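Gamma-glutamyltranspeptidase (Ggt) (Helicobacter pylori 26695, PDB 5BPK) probably cleaves the gamma-glutamyl bond of glutathione and related compounds as an N-terminal nucleophile hydrolase, passing the glutamyl group to water or an acceptor. Local coordinates at residues V66-G69 with F70-V74; Q157-D160 with P161-L165; K218-N221 with Q222-T225. One frame throughout, in Å; residues are numbered along the deposited sequence.

Contact 1: residues V66-G69 with F70-V74; sequences VAIG and FALAV
I68 and L72, one helical turn apart, lie side by side and point the same way, with I68 CG2 3.6 Å from L72 CD1. With I68 CG1 beside the backbone N (chi1 -69°), the other branch, CG2, is anti to N and lies beside the carbonyl carbon, which carries the methyl towards the next turn and the leucine. Their backbones are joined too: L72 N gives I68 O a hydrogen bond of 2.9 Å, almost straight at 171°. V66 and F70 form a looser pair on another flank, where V66 CG1 lies 3.9 Å from the ring carbon F70 CE2. The ladder also slackens towards G69, whose O receives only a weak bond of 3.4 Å from A73 N. G69 O has a second donor, the hydroxyl of Y18 of the other protein chain, and the lack of a side chain at G69 may leave room for the tyrosine. A67 and A71 are small enough for helix 45-56 to pack against them, while F70 spreads towards helices 139-150 and 155-168. Every residue that touches here is buried. The contact therefore joins apolar surface to backbone polar groups paired along the helix, as suits an interior helix packed on several sides.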
loop_
_atom_site.group_PDB
_atom_site.type_symbol
_atom_site.label_atom_id
_atom_site.label_comp_id
_atom_site.label_asym_id
_atom_site.label_seq_id
_atom_site.Cartn_x
_atom_site.Cartn_y
_atom_site.Cartn_z
ATOM N N VAL A 66 7.216 10.702 -8.948
ATOM C CA VAL A 66 6.430 11.894 -8.650
ATOM C C VAL A 66 5.362 12.142 -9.729
ATOM O O VAL A 66 4.188 12.392 -9.414
ATOM C CB VAL A 66 7.352 13.125 -8.425
ATOM C CG1 VAL A 66 6.526 14.435 -8.402
ATOM C CG2 VAL A 66 8.165 12.931 -7.123
ATOM N N ALA A 67 5.744 12.029 -10.994
ATOM C CA ALA A 67 4.788 12.179 -12.097
ATOM C C ALA A 67 3.640 11.161 -11.976
ATOM O O ALA A 67 2.466 11.506 -12.138
ATOM C CB ALA A 67 5.494 12.064 -13.446
ATOM N N ILE A 68 3.981 9.915 -11.655
ATOM C CA ILE A 68 2.983 8.863 -11.470
ATOM C C ILE A 68 2.045 9.121 -10.298
ATOM O O ILE A 68 0.837 8.935 -10.438
ATOM C CB ILE A 68 3.634 7.473 -11.343
ATOM C CG1 ILE A 68 4.240 7.066 -12.692
ATOM C CG2 ILE A 68 2.636 6.427 -10.866
ATOM C CD1 ILE A 68 5.060 5.802 -12.646
ATOM N N GLY A 69 2.597 9.559 -9.164
ATOM C CA GLY A 69 1.798 9.879 -7.992
ATOM C C GLY A 69 0.704 10.885 -8.309
ATOM O O GLY A 69 -0.450 10.719 -7.918
ATOM N N PHE A 70 1.046 11.939 -9.034
ATOM C CA PHE A 70 0.015 12.918 -9.413
ATOM C C PHE A 70 -0.933 12.420 -10.515
ATOM O O PHE A 70 -2.128 12.716 -10.476
ATOM C CB PHE A 70 0.632 14.261 -9.810
ATOM C CG PHE A 70 1.203 15.030 -8.646
ATOM C CD1 PHE A 70 0.366 15.517 -7.656
ATOM C CD2 PHE A 70 2.570 15.260 -8.536
ATOM C CE1 PHE A 70 0.866 16.225 -6.575
ATOM C CE2 PHE A 70 3.079 15.973 -7.453
ATOM C CZ PHE A 70 2.216 16.457 -6.475
ATOM N N ALA A 71 -0.410 11.689 -11.499
ATOM C CA ALA A 71 -1.258 11.143 -12.573
ATOM C C ALA A 71 -2.321 10.188 -12.023
ATOM O O ALA A 71 -3.489 10.293 -12.380
ATOM C CB ALA A 71 -0.413 10.461 -13.648
ATOM N N LEU A 72 -1.929 9.293 -11.122
ATOM C CA LEU A 72 -2.890 8.356 -10.527
ATOM C C LEU A 72 -3.960 9.065 -9.689
ATOM O O LEU A 72 -5.084 8.567 -9.554
ATOM C CB LEU A 72 -2.163 7.315 -9.664
ATOM C CG LEU A 72 -1.335 6.256 -10.387
ATOM C CD1 LEU A 72 -0.492 5.449 -9.368
ATOM C CD2 LEU A 72 -2.230 5.328 -11.208
ATOM N N ALA A 73 -3.613 10.220 -9.117
ATOM C CA ALA A 73 -4.592 11.033 -8.385
ATOM C C ALA A 73 -5.762 11.504 -9.271
ATOM O O ALA A 73 -6.846 11.830 -8.762
ATOM C CB ALA A 73 -3.909 12.239 -7.706
ATOM N N VAL A 74 -5.532 11.523 -10.582
ATOM C CA VAL A 74 -6.527 11.942 -11.561
ATOM C C VAL A 74 -7.200 10.726 -12.224
ATOM O O VAL A 74 -8.416 10.654 -12.284
ATOM C CB VAL A 74 -5.871 12.849 -12.626
ATOM C CG1 VAL A 74 -6.878 13.247 -13.713
ATOM C CG2 VAL A 74 -5.292 14.078 -11.971
#

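Contact 2: residues Q157-D160 with P161-L165; sequences QLID and PAIKL
I163 reaches back over the preceding turn towards I159 and D160. Its CB lies 3.5 Å from D160 O, and CG1 comes equally near I159 O, since it is anti to the carbonyl carbon and beside the backbone N (chi1 -67°). The chain then ends in CD1, which meets I159 CG2 at 3.9 Å and passes 4.0 Å from D160 OD1; the two isoleucines cross obliquely. From I163 on the helical bonding resumes, with I163 N bonded to I159 O at 3.0 Å and K164 N to D160 O. Just before this the ladder is broken. P161 has no N-H to offer, so its ring carbon CD faces Q157 O at 3.4 Å where a donor would normally be, and the helix kinks. A water repairs part of the gap: it donates to L158 O at 2.8 Å and accepts a weak bond from A162 N. The partly exposed proline ring packs on I50 of helix 45-56, and the place probably tolerates proline because the water meets L158 O and A162 N. D160, also partly exposed, directs its carboxylate to a salt bridge with K224. Helix 155-168 thus lies among three others: I159 and A162 rest on F70 of helix 61-75, L158 on V54 of helix 45-56, and I163 on L220, N221 and K224 of helix 214-226.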
loop_
_atom_site.group_PDB
_atom_site.type_symbol
_atom_site.label_atom_id
_atom_site.label_comp_id
_atom_site.label_asym_id
_atom_site.label_seq_id
_atom_site.Cartn_x
_atom_site.Cartn_y
_atom_site.Cartn_z
ATOM N N GLN A 157 6.904 20.325 -14.775
ATOM C CA GLN A 157 7.018 19.327 -15.837
ATOM C C GLN A 157 6.338 18.025 -15.438
ATOM O O GLN A 157 5.727 17.352 -16.269
ATOM C CB GLN A 157 8.480 18.988 -16.138
ATOM C CG GLN A 157 9.373 20.114 -16.602
ATOM C CD GLN A 157 10.800 19.627 -16.789
ATOM O OE1 GLN A 157 11.124 19.008 -17.804
ATOM N NE2 GLN A 157 11.653 19.877 -15.796
ATOM N N LEU A 158 6.481 17.662 -14.168
ATOM C CA LEU A 158 6.027 16.359 -13.687
ATOM C C LEU A 158 4.533 16.329 -13.385
ATOM O O LEU A 158 3.900 15.269 -13.484
ATOM C CB LEU A 158 6.847 15.939 -12.464
ATOM C CG LEU A 158 8.353 15.800 -12.698
ATOM C CD1 LEU A 158 9.053 15.515 -11.374
ATOM C CD2 LEU A 158 8.708 14.747 -13.755
ATOM N N ILE A 159 3.965 17.482 -13.039
ATOM C CA ILE A 159 2.540 17.570 -12.685
ATOM C C ILE A 159 1.653 17.969 -13.874
ATOM O O ILE A 159 0.449 17.722 -13.868
ATOM C CB ILE A 159 2.325 18.534 -11.480
ATOM C CG1 ILE A 159 0.997 18.246 -10.761
ATOM C CG2 ILE A 159 2.422 20.022 -11.922
ATOM C CD1 ILE A 159 0.929 18.865 -9.385
ATOM N N ASP A 160 2.243 18.571 -14.903
ATOM C CA ASP A 160 1.460 18.989 -16.064
ATOM C C ASP A 160 0.626 17.861 -16.688
ATOM O O ASP A 160 -0.527 18.096 -17.045
ATOM C CB ASP A 160 2.345 19.643 -17.140
ATOM C CG ASP A 160 2.521 21.149 -16.936
ATOM O OD1 ASP A 160 1.831 21.752 -16.090
ATOM O OD2 ASP A 160 3.358 21.729 -17.647
ATOM N N PRO A 161 1.186 16.634 -16.814
ATOM C CA PRO A 161 0.351 15.586 -17.428
ATOM C C PRO A 161 -0.921 15.287 -16.639
ATOM O O PRO A 161 -1.989 15.085 -17.224
ATOM C CB PRO A 161 1.282 14.368 -17.457
ATOM C CG PRO A 161 2.643 14.971 -17.583
ATOM C CD PRO A 161 2.600 16.212 -16.724
ATOM N N ALA A 162 -0.798 15.268 -15.321
ATOM C CA ALA A 162 -1.945 15.086 -14.454
ATOM C C ALA A 162 -2.953 16.220 -14.633
ATOM O O ALA A 162 -4.150 15.972 -14.736
ATOM C CB ALA A 162 -1.493 14.990 -12.985
ATOM N N ILE A 163 -2.464 17.459 -14.691
ATOM C CA ILE A 163 -3.341 18.617 -14.886
ATOM C C ILE A 163 -4.096 18.508 -16.215
ATOM O O ILE A 163 -5.308 18.761 -16.274
ATOM C CB ILE A 163 -2.551 19.948 -14.830
ATOM C CG1 ILE A 163 -2.013 20.195 -13.415
ATOM C CG2 ILE A 163 -3.447 21.107 -15.247
ATOM C CD1 ILE A 163 -0.988 21.323 -13.311
ATOM N N LYS A 164 -3.385 18.111 -17.269
ATOM C CA LYS A 164 -3.992 17.935 -18.595
ATOM C C LYS A 164 -5.153 16.935 -18.550
ATOM O O LYS A 164 -6.211 17.173 -19.125
ATOM C CB LYS A 164 -2.949 17.454 -19.607
ATOM C CG LYS A 164 -3.413 17.494 -21.050
ATOM C CD LYS A 164 -2.367 16.923 -21.996
ATOM C CE LYS A 164 -2.682 17.255 -23.452
ATOM N NZ LYS A 164 -1.461 17.167 -24.311
ATOM N N LEU A 165 -4.942 15.818 -17.858
ATOM C CA LEU A 165 -5.970 14.790 -17.732
ATOM C C LEU A 165 -7.156 15.249 -16.885
ATOM O O LEU A 165 -8.290 14.858 -17.152
ATOM C CB LEU A 165 -5.373 13.496 -17.163
ATOM C CG LEU A 165 -4.516 12.737 -18.192
ATOM C CD1 LEU A 165 -3.510 11.810 -17.526
ATOM C CD2 LEU A 165 -5.392 11.966 -19.176
HETATM O O HOH W 1 1.651 13.716 -13.855
#

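Contact 3: residues K218-N221 with Q222-T225; sequences KTLN and QIKT
N221 and K224 lie side by side and point the same way, the amide oxygen N221 OD1 alongside the lysine chain at 3.9 Å from CD. K224 leaves the backbone with CG anti to N (chi1 174°) and stays extended, which carries NZ beyond the asparagine to its salt bridge with D160. A water bridges K224 NZ, from which it accepts at 3.2 Å, and N221 OD1, though the latter distance is doubtfully short. A second water donates to both N221 OD1, at 2.8 Å, and N221 O, and also meets T225 OG1 at 2.7 Å, so asparagine and threonine share one solvent bridge on this polar flank. Q222 turns differently: CG, beside the backbone N (chi1 -76°), lies 3.6 Å from K218 O, and the bend at chi2 turns the amide to where OE1 shares a water with that carbonyl. On the apolar flank I223 lays CG1 3.4 Å from T219 O, and its CD1 comes only loosely near L220 CD2, at 4.4 Å. T219 is buried but keeps its hydroxyl paired with A33 O of the other protein chain. Backbone bonds such as K224 N to L220 O, 2.8 Å long, hold the turns together. The chemistry is that of an amphipathic helix: leucine and isoleucine are buried, while amides and a hydroxyl bind water and the lysine charge is matched by a carboxylate.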
loop_
_atom_site.group_PDB
_atom_site.type_symbol
_atom_site.label_atom_id
_atom_site.label_comp_id
_atom_site.label_asym_id
_atom_site.label_seq_id
_atom_site.Cartn_x
_atom_site.Cartn_y
_atom_site.Cartn_z
ATOM N N LYS A 218 -7.775 22.752 -10.756
ATOM C CA LYS A 218 -7.484 23.976 -10.000
ATOM C C LYS A 218 -6.531 23.691 -8.833
ATOM O O LYS A 218 -5.572 24.407 -8.612
ATOM C CB LYS A 218 -8.774 24.616 -9.451
ATOM C CG LYS A 218 -9.362 25.720 -10.289
ATOM C CD LYS A 218 -10.495 26.449 -9.555
ATOM C CE LYS A 218 -9.996 27.402 -8.466
ATOM N NZ LYS A 218 -11.121 27.962 -7.643
ATOM N N THR A 219 -6.814 22.638 -8.081
ATOM C CA THR A 219 -5.970 22.283 -6.940
ATOM C C THR A 219 -4.553 21.899 -7.376
ATOM O O THR A 219 -3.565 22.345 -6.781
ATOM C CB THR A 219 -6.597 21.152 -6.123
ATOM O OG1 THR A 219 -7.909 21.555 -5.704
ATOM C CG2 THR A 219 -5.739 20.835 -4.910
ATOM N N LEU A 220 -4.467 21.077 -8.418
ATOM C CA LEU A 220 -3.180 20.676 -8.981
ATOM C C LEU A 220 -2.403 21.881 -9.496
ATOM O O LEU A 220 -1.179 21.950 -9.351
ATOM C CB LEU A 220 -3.375 19.648 -10.096
ATOM C CG LEU A 220 -3.905 18.281 -9.645
ATOM C CD1 LEU A 220 -4.145 17.388 -10.847
ATOM C CD2 LEU A 220 -2.963 17.607 -8.651
ATOM N N ASN A 221 -3.117 22.847 -10.063
ATOM C CA ASN A 221 -2.466 24.078 -10.527
ATOM C C ASN A 221 -1.897 24.929 -9.384
ATOM O O ASN A 221 -0.851 25.559 -9.550
ATOM C CB ASN A 221 -3.416 24.899 -11.402
ATOM C CG ASN A 221 -3.240 24.613 -12.883
ATOM O OD1 ASN A 221 -2.167 24.853 -13.442
ATOM N ND2 ASN A 221 -4.294 24.128 -13.534
ATOM N N GLN A 222 -2.577 24.944 -8.238
ATOM C CA GLN A 222 -2.055 25.597 -7.034
ATOM C C GLN A 222 -0.755 24.938 -6.584
ATOM O O GLN A 222 0.205 25.620 -6.201
ATOM C CB GLN A 222 -3.073 25.567 -5.882
ATOM C CG GLN A 222 -4.201 26.559 -6.032
ATOM C CD GLN A 222 -3.690 27.997 -6.115
ATOM O OE1 GLN A 222 -3.658 28.587 -7.191
ATOM N NE2 GLN A 222 -3.254 28.542 -4.984
ATOM N N ILE A 223 -0.723 23.614 -6.663
ATOM C CA ILE A 223 0.462 22.857 -6.300
ATOM C C ILE A 223 1.586 23.140 -7.298
ATOM O O ILE A 223 2.723 23.362 -6.896
ATOM C CB ILE A 223 0.145 21.347 -6.186
ATOM C CG1 ILE A 223 -0.877 21.109 -5.060
ATOM C CG2 ILE A 223 1.423 20.537 -5.946
ATOM C CD1 ILE A 223 -1.587 19.741 -5.113
ATOM N N LYS A 224 1.251 23.152 -8.590
ATOM C CA LYS A 224 2.218 23.475 -9.641
ATOM C C LYS A 224 2.881 24.823 -9.374
ATOM O O LYS A 224 4.093 24.952 -9.497
ATOM C CB LYS A 224 1.532 23.496 -11.012
ATOM C CG LYS A 224 2.418 23.969 -12.172
ATOM C CD LYS A 224 1.654 23.901 -13.478
ATOM C CE LYS A 224 2.378 24.588 -14.609
ATOM N NZ LYS A 224 1.692 24.339 -15.900
ATOM N N THR A 225 2.073 25.815 -9.012
ATOM C CA THR A 225 2.543 27.199 -8.882
ATOM C C THR A 225 3.267 27.490 -7.563
ATOM O O THR A 225 4.249 28.243 -7.550
ATOM C CB THR A 225 1.364 28.192 -9.063
ATOM O OG1 THR A 225 0.837 28.061 -10.390
ATOM C CG2 THR A 225 1.815 29.636 -8.858
HETATM O O HOH W 2 -5.443 27.124 -9.495
HETATM O O HOH W 3 -1.473 24.587 -15.784
HETATM O O HOH W 4 -0.302 26.663 -12.342
#

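In the fold
The three contacts lie on three helices packed against one another (61-75, 155-168 and 214-226). Contact 2 is close to both of the others, its centre 8 Å from that of contact 1 and 10 Å from that of contact 3, whereas contacts 1 and 3 are 13 Å apart. Even so, those two meet directly, V74 CG2 lying 3.7 Å from L220 CD1. Contacts 1 and 2 join through packing such as F70 O against A162 CB at 3.4 Å. Between contacts 2 and 3 the link is also ionic, with D160 OD1 2.6 Å from K224 NZ. In contact 1 the side chain of L72 is about 12 Å from the bound dihydro-oxazolyl amino acid (4UD), too far to touch.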